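Local coordinates for PrgA (Enterococcus faecalis, PDB 6Z9K), which provides surface exclusion that protects enterococcal cells against unwanted conjugation, the present chain being its CAP domain, at residues Glu75-Leu83 with Lys160-Leu171. Numbering follows the deposited sequence.
Sequences ELSVYTTEL and KYTLQESIRKML
A chi1 of 167° swings the Tyr79 ring away from its own backbone N and across to helix 160-176, while Gln164, whose CG is anti to its carbonyl carbon, runs extended over one face of the ring. CG of Gln164 sits 3.7 Å from the Tyr79 ring centroid in a CH-pi contact, and the amide lies almost parallel to the ring, the planes 5° apart. Tyr79 OH donates to the backbone O of Gln164 at 2.7 Å, arriving from above the carbonyl plane; Arg168 N meets the same oxygen from the opposite face. The ring is thus held at its face and at its hydroxyl, while Ile167 CG2 packs against its edge, 3.9 Å from Tyr79 CE2. Ile167 also projects CD1 to within 3.6 Å of Leu76 CD1. Nearer the start of helix 160-176, the extended Lys160 sends NZ to Glu75 OE2, 2.6 Å away, in a salt bridge beside Trp63. Toward the other end, Leu83 CB meets Leu171 CD1 at 3.9 Å. The segments run roughly parallel, their axes 34° apart. Leu76 and Thr80 rest on strand 196-202, Ile167 and Leu171 on strand 211-217, an arrangement consistent with the helix-on-sheet layering of the alpha-beta-alpha CAP fold.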
ATOM      1  N   GLU A  75       7.014   5.491   9.376  1.00 21.57           N
ATOM      2  CA  GLU A  75       5.733   6.246   9.302  1.00 23.59           C
ATOM      3  C   GLU A  75       5.006   5.878   8.013  1.00 21.54           C
ATOM      4  O   GLU A  75       3.780   5.697   8.048  1.00 20.24           O
ATOM      5  CB  GLU A  75       5.937   7.757   9.326  1.00 28.13           C
ATOM      6  CG  GLU A  75       6.286   8.320  10.678  1.00 33.63           C
ATOM      7  CD  GLU A  75       6.551   9.824  10.605  1.00 37.48           C
ATOM      8  OE1 GLU A  75       7.628  10.274  11.093  1.00 45.89           O
ATOM      9  OE2 GLU A  75       5.697  10.527   9.980  1.00 42.04           O
ATOM     10  N   LEU A  76       5.715   5.873   6.900  1.00 20.30           N
ATOM     11  CA  LEU A  76       5.153   5.586   5.569  1.00 19.83           C
ATOM     12  C   LEU A  76       4.508   4.204   5.569  1.00 18.14           C
ATOM     13  O   LEU A  76       3.380   4.092   5.079  1.00 17.58           O
ATOM     14  CB  LEU A  76       6.248   5.699   4.522  1.00 21.25           C
ATOM     15  CG  LEU A  76       5.767   5.753   3.080  1.00 22.94           C
ATOM     16  CD1 LEU A  76       4.992   7.034   2.813  1.00 24.62           C
ATOM     17  CD2 LEU A  76       6.919   5.534   2.100  1.00 24.35           C
ATOM     18  N   SER A  77       5.182   3.209   6.130  1.00 16.43           N
ATOM     19  CA  SER A  77       4.660   1.823   6.165  1.00 15.59           C
ATOM     20  C   SER A  77       3.468   1.737   7.134  1.00 16.13           C
ATOM     21  O   SER A  77       2.484   1.091   6.764  1.00 15.71           O
ATOM     22  CB  SER A  77       5.732   0.849   6.557  1.00 15.94           C
ATOM     23  OG  SER A  77       6.618   0.615   5.461  1.00 16.11           O
ATOM     24  N   VAL A  78       3.563   2.396   8.274  1.00 17.13           N
ATOM     25  CA  VAL A  78       2.475   2.309   9.274  1.00 17.42           C
ATOM     26  C   VAL A  78       1.246   2.991   8.688  1.00 17.25           C
ATOM     27  O   VAL A  78       0.120   2.464   8.845  1.00 17.31           O
ATOM     28  CB  VAL A  78       2.869   2.890  10.639  1.00 18.70           C
ATOM     29  CG1 VAL A  78       1.634   3.027  11.500  1.00 19.59           C
ATOM     30  CG2 VAL A  78       3.933   2.068  11.322  1.00 19.18           C
ATOM     31  N   TYR A  79       1.397   4.152   8.038  1.00 16.53           N
ATOM     32  CA  TYR A  79       0.252   4.901   7.462  1.00 16.44           C
ATOM     33  C   TYR A  79      -0.532   4.010   6.501  1.00 15.86           C
ATOM     34  O   TYR A  79      -1.758   3.836   6.571  1.00 15.76           O
ATOM     35  CB  TYR A  79       0.759   6.115   6.709  1.00 16.86           C
ATOM     36  CG  TYR A  79      -0.280   6.746   5.837  1.00 16.71           C
ATOM     37  CD1 TYR A  79      -1.260   7.577   6.353  1.00 17.14           C
ATOM     38  CD2 TYR A  79      -0.312   6.518   4.492  1.00 16.16           C
ATOM     39  CE1 TYR A  79      -2.217   8.164   5.546  1.00 17.50           C
ATOM     40  CE2 TYR A  79      -1.268   7.076   3.667  1.00 16.92           C
ATOM     41  CZ  TYR A  79      -2.251   7.902   4.182  1.00 17.34           C
ATOM     42  OH  TYR A  79      -3.174   8.504   3.361  1.00 17.80           O
ATOM     43  N   THR A  80       0.229   3.324   5.644  1.00 14.79           N
ATOM     44  CA  THR A  80      -0.346   2.497   4.567  1.00 15.17           C
ATOM     45  C   THR A  80      -0.983   1.235   5.152  1.00 15.26           C
ATOM     46  O   THR A  80      -2.100   0.882   4.787  1.00 14.84           O
ATOM     47  CB  THR A  80       0.742   2.108   3.574  1.00 15.15           C
ATOM     48  OG1 THR A  80       1.456   3.273   3.136  1.00 15.64           O
ATOM     49  CG2 THR A  80       0.159   1.347   2.402  1.00 15.24           C
ATOM     50  N   THR A  81      -0.314   0.648   6.122  1.00 15.37           N
ATOM     51  CA  THR A  81      -0.762  -0.615   6.734  1.00 16.36           C
ATOM     52  C   THR A  81      -2.029  -0.330   7.530  1.00 16.60           C
ATOM     53  O   THR A  81      -2.940  -1.185   7.579  1.00 16.55           O
ATOM     54  CB  THR A  81       0.367  -1.287   7.510  1.00 17.37           C
ATOM     55  OG1 THR A  81       1.508  -1.460   6.643  1.00 17.50           O
ATOM     56  CG2 THR A  81      -0.083  -2.651   7.971  1.00 17.42           C
ATOM     57  N   GLU A  82      -2.122   0.813   8.172  1.00 16.40           N
ATOM     58  CA  GLU A  82      -3.367   1.162   8.917  1.00 18.06           C
ATOM     59  C   GLU A  82      -4.526   1.194   7.939  1.00 17.51           C
ATOM     60  O   GLU A  82      -5.617   0.671   8.266  1.00 17.17           O
ATOM     61  CB  GLU A  82      -3.207   2.516   9.591  1.00 19.16           C
ATOM     62  CG  GLU A  82      -2.399   2.465  10.887  1.00 21.50           C
ATOM     63  CD  GLU A  82      -2.159   3.819  11.517  1.00 24.33           C
ATOM     64  OE1 GLU A  82      -2.479   4.831  10.879  1.00 25.11           O
ATOM     65  OE2 GLU A  82      -1.624   3.841  12.644  1.00 24.71           O
ATOM     66  N   LEU A  83      -4.354   1.866   6.794  1.00 16.20           N
ATOM     67  CA  LEU A  83      -5.481   1.949   5.849  1.00 16.29           C
ATOM     68  C   LEU A  83      -5.870   0.549   5.370  1.00 15.43           C
ATOM     69  O   LEU A  83      -7.098   0.246   5.302  1.00 15.97           O
ATOM     70  CB  LEU A  83      -5.107   2.807   4.636  1.00 17.38           C
ATOM     71  CG  LEU A  83      -4.827   4.262   4.966  1.00 19.67           C
ATOM     72  CD1 LEU A  83      -4.507   5.044   3.668  1.00 20.30           C
ATOM     73  CD2 LEU A  83      -5.955   4.905   5.725  1.00 22.82           C
ATOM     74  N   LYS A 160       5.008  15.210   2.435  1.00 28.16           N
ATOM     75  CA  LYS A 160       4.391  14.119   3.204  1.00 28.20           C
ATOM     76  C   LYS A 160       2.893  14.071   2.869  1.00 26.31           C
ATOM     77  O   LYS A 160       2.345  12.988   2.651  1.00 24.93           O
ATOM     78  CB  LYS A 160       4.627  14.406   4.682  1.00 31.30           C
ATOM     79  CG  LYS A 160       3.909  13.495   5.649  1.00 33.04           C
ATOM     80  CD  LYS A 160       4.347  13.714   7.043  1.00 35.29           C
ATOM     81  CE  LYS A 160       3.911  12.582   7.924  1.00 38.54           C
ATOM     82  NZ  LYS A 160       4.544  12.717   9.254  1.00 40.66           N
ATOM     83  N   TYR A 161       2.260  15.226   2.753  1.00 26.51           N
ATOM     84  CA  TYR A 161       0.830  15.311   2.358  1.00 26.12           C
ATOM     85  C   TYR A 161       0.636  14.570   1.035  1.00 24.30           C
ATOM     86  O   TYR A 161      -0.253  13.724   0.907  1.00 23.73           O
ATOM     87  CB  TYR A 161       0.382  16.773   2.244  1.00 28.17           C
ATOM     88  CG  TYR A 161      -0.998  16.910   1.664  1.00 30.80           C
ATOM     89  CD1 TYR A 161      -1.195  16.955   0.292  1.00 32.19           C
ATOM     90  CD2 TYR A 161      -2.113  16.916   2.479  1.00 33.81           C
ATOM     91  CE1 TYR A 161      -2.465  17.015  -0.261  1.00 34.22           C
ATOM     92  CE2 TYR A 161      -3.396  16.989   1.944  1.00 33.97           C
ATOM     93  CZ  TYR A 161      -3.570  17.055   0.571  1.00 34.72           C
ATOM     94  OH  TYR A 161      -4.843  17.112   0.029  1.00 38.41           O
ATOM     95  N   THR A 162       1.435  14.923   0.039  1.00 23.81           N
ATOM     96  CA  THR A 162       1.328  14.354  -1.322  1.00 23.91           C
ATOM     97  C   THR A 162       1.526  12.842  -1.284  1.00 23.28           C
ATOM     98  O   THR A 162       0.752  12.170  -1.943  1.00 21.91           O
ATOM     99  CB  THR A 162       2.320  14.997  -2.282  1.00 25.39           C
ATOM    100  OG1 THR A 162       1.865  16.336  -2.338  1.00 27.17           O
ATOM    101  CG2 THR A 162       2.323  14.341  -3.645  1.00 26.54           C
ATOM    102  N   LEU A 163       2.542  12.347  -0.584  1.00 21.84           N
ATOM    103  CA  LEU A 163       2.718  10.877  -0.488  1.00 21.30           C
ATOM    104  C   LEU A 163       1.488  10.233   0.156  1.00 19.38           C
ATOM    105  O   LEU A 163       1.051   9.180  -0.330  1.00 19.09           O
ATOM    106  CB  LEU A 163       3.961  10.538   0.312  1.00 21.47           C
ATOM    107  CG  LEU A 163       5.289  10.940  -0.321  1.00 23.99           C
ATOM    108  CD1 LEU A 163       6.429  10.781   0.695  1.00 23.75           C
ATOM    109  CD2 LEU A 163       5.513  10.140  -1.600  1.00 23.83           C
ATOM    110  N   GLN A 164       0.908  10.799   1.221  1.00 19.57           N
ATOM    111  CA  GLN A 164      -0.245  10.139   1.905  1.00 19.46           C
ATOM    112  C   GLN A 164      -1.449  10.186   0.968  1.00 18.49           C
ATOM    113  O   GLN A 164      -2.224   9.219   0.916  1.00 18.07           O
ATOM    114  CB  GLN A 164      -0.563  10.796   3.252  1.00 21.12           C
ATOM    115  CG  GLN A 164       0.519  10.524   4.284  1.00 23.10           C
ATOM    116  CD  GLN A 164       0.193  10.974   5.691  1.00 25.12           C
ATOM    117  OE1 GLN A 164      -0.813  11.633   5.942  1.00 29.37           O
ATOM    118  NE2 GLN A 164       0.953  10.431   6.631  1.00 28.56           N
ATOM    119  N   GLU A 165      -1.598  11.283   0.247  1.00 19.39           N
ATOM    120  CA  GLU A 165      -2.717  11.452  -0.717  1.00 19.83           C
ATOM    121  C   GLU A 165      -2.565  10.401  -1.814  1.00 17.96           C
ATOM    122  O   GLU A 165      -3.569   9.752  -2.164  1.00 18.06           O
ATOM    123  CB  GLU A 165      -2.725  12.881  -1.259  1.00 22.44           C
ATOM    124  CG  GLU A 165      -3.860  13.235  -2.230  1.00 25.23           C
ATOM    125  CD  GLU A 165      -3.712  14.687  -2.680  1.00 31.25           C
ATOM    126  OE1 GLU A 165      -2.550  15.064  -3.056  1.00 32.61           O
ATOM    127  OE2 GLU A 165      -4.711  15.467  -2.615  1.00 38.80           O
ATOM    128  N   SER A 166      -1.369  10.252  -2.366  1.00 18.31           N
ATOM    129  CA  SER A 166      -1.105   9.315  -3.482  1.00 17.68           C
ATOM    130  C   SER A 166      -1.347   7.876  -3.029  1.00 16.87           C
ATOM    131  O   SER A 166      -1.883   7.067  -3.787  1.00 16.30           O
ATOM    132  CB  SER A 166       0.328   9.517  -3.925  1.00 18.63           C
ATOM    133  OG  SER A 166       0.508  10.821  -4.505  1.00 21.05           O
ATOM    134  N   ILE A 167      -0.866   7.542  -1.846  1.00 16.19           N
ATOM    135  CA  ILE A 167      -1.019   6.165  -1.320  1.00 15.75           C
ATOM    136  C   ILE A 167      -2.496   5.851  -1.155  1.00 14.88           C
ATOM    137  O   ILE A 167      -2.927   4.737  -1.563  1.00 14.99           O
ATOM    138  CB  ILE A 167      -0.186   5.951  -0.049  1.00 15.48           C
ATOM    139  CG1 ILE A 167       1.302   5.930  -0.388  1.00 15.98           C
ATOM    140  CG2 ILE A 167      -0.681   4.706   0.668  1.00 15.66           C
ATOM    141  CD1 ILE A 167       2.181   6.047   0.805  1.00 16.69           C
ATOM    142  N   ARG A 168      -3.280   6.756  -0.589  1.00 15.46           N
ATOM    143  CA  ARG A 168      -4.701   6.404  -0.411  1.00 15.44           C
ATOM    144  C   ARG A 168      -5.345   6.250  -1.794  1.00 15.78           C
ATOM    145  O   ARG A 168      -6.166   5.358  -1.950  1.00 16.30           O
ATOM    146  CB  ARG A 168      -5.415   7.452   0.431  1.00 17.11           C
ATOM    147  CG  ARG A 168      -6.835   7.019   0.776  1.00 16.68           C
ATOM    148  CD  ARG A 168      -7.561   8.162   1.480  1.00 17.58           C
ATOM    149  NE  ARG A 168      -8.887   7.774   1.948  1.00 17.98           N
ATOM    150  CZ  ARG A 168     -10.018   7.854   1.257  1.00 18.15           C
ATOM    151  NH1 ARG A 168     -10.053   8.333   0.047  1.00 18.36           N
ATOM    152  NH2 ARG A 168     -11.162   7.484   1.813  1.00 19.31           N
ATOM    153  N   LYS A 169      -5.051   7.107  -2.756  1.00 16.38           N
ATOM    154  CA  LYS A 169      -5.650   7.067  -4.112  1.00 18.38           C
ATOM    155  C   LYS A 169      -5.256   5.738  -4.749  1.00 17.97           C
ATOM    156  O   LYS A 169      -6.092   5.090  -5.378  1.00 17.91           O
ATOM    157  CB  LYS A 169      -5.180   8.254  -4.972  1.00 20.78           C
ATOM    158  CG  LYS A 169      -5.921   8.339  -6.295  1.00 23.44           C
ATOM    159  CD  LYS A 169      -5.592   9.609  -7.026  1.00 27.56           C
ATOM    160  CE  LYS A 169      -5.929   9.523  -8.503  1.00 32.09           C
ATOM    161  NZ  LYS A 169      -5.265  10.619  -9.284  1.00 34.62           N
ATOM    162  N   MET A 170      -3.989   5.350  -4.605  1.00 17.58           N
ATOM    163  CA  MET A 170      -3.510   4.046  -5.120  1.00 17.83           C
ATOM    164  C   MET A 170      -4.298   2.890  -4.509  1.00 17.47           C
ATOM    165  O   MET A 170      -4.751   2.006  -5.253  1.00 16.07           O
ATOM    166  CB  MET A 170      -2.005   3.896  -4.851  1.00 19.20           C
ATOM    167  CG  MET A 170      -1.469   2.567  -5.254  1.00 21.08           C
ATOM    168  SD  MET A 170       0.242   2.409  -4.704  1.00 23.14           S
ATOM    169  CE  MET A 170       0.494   4.041  -4.044  1.00 30.76           C
ATOM    170  N   LEU A 171      -4.512   2.877  -3.200  1.00 16.27           N
ATOM    171  CA  LEU A 171      -5.281   1.767  -2.594  1.00 15.79           C
ATOM    172  C   LEU A 171      -6.713   1.791  -3.106  1.00 15.65           C
ATOM    173  O   LEU A 171      -7.249   0.723  -3.355  1.00 15.09           O
ATOM    174  CB  LEU A 171      -5.236   1.880  -1.063  1.00 16.27           C
ATOM    175  CG  LEU A 171      -3.870   1.617  -0.419  1.00 16.77           C
ATOM    176  CD1 LEU A 171      -3.894   1.943   1.070  1.00 17.53           C
ATOM    177  CD2 LEU A 171      -3.412   0.190  -0.676  1.00 16.70           C
TER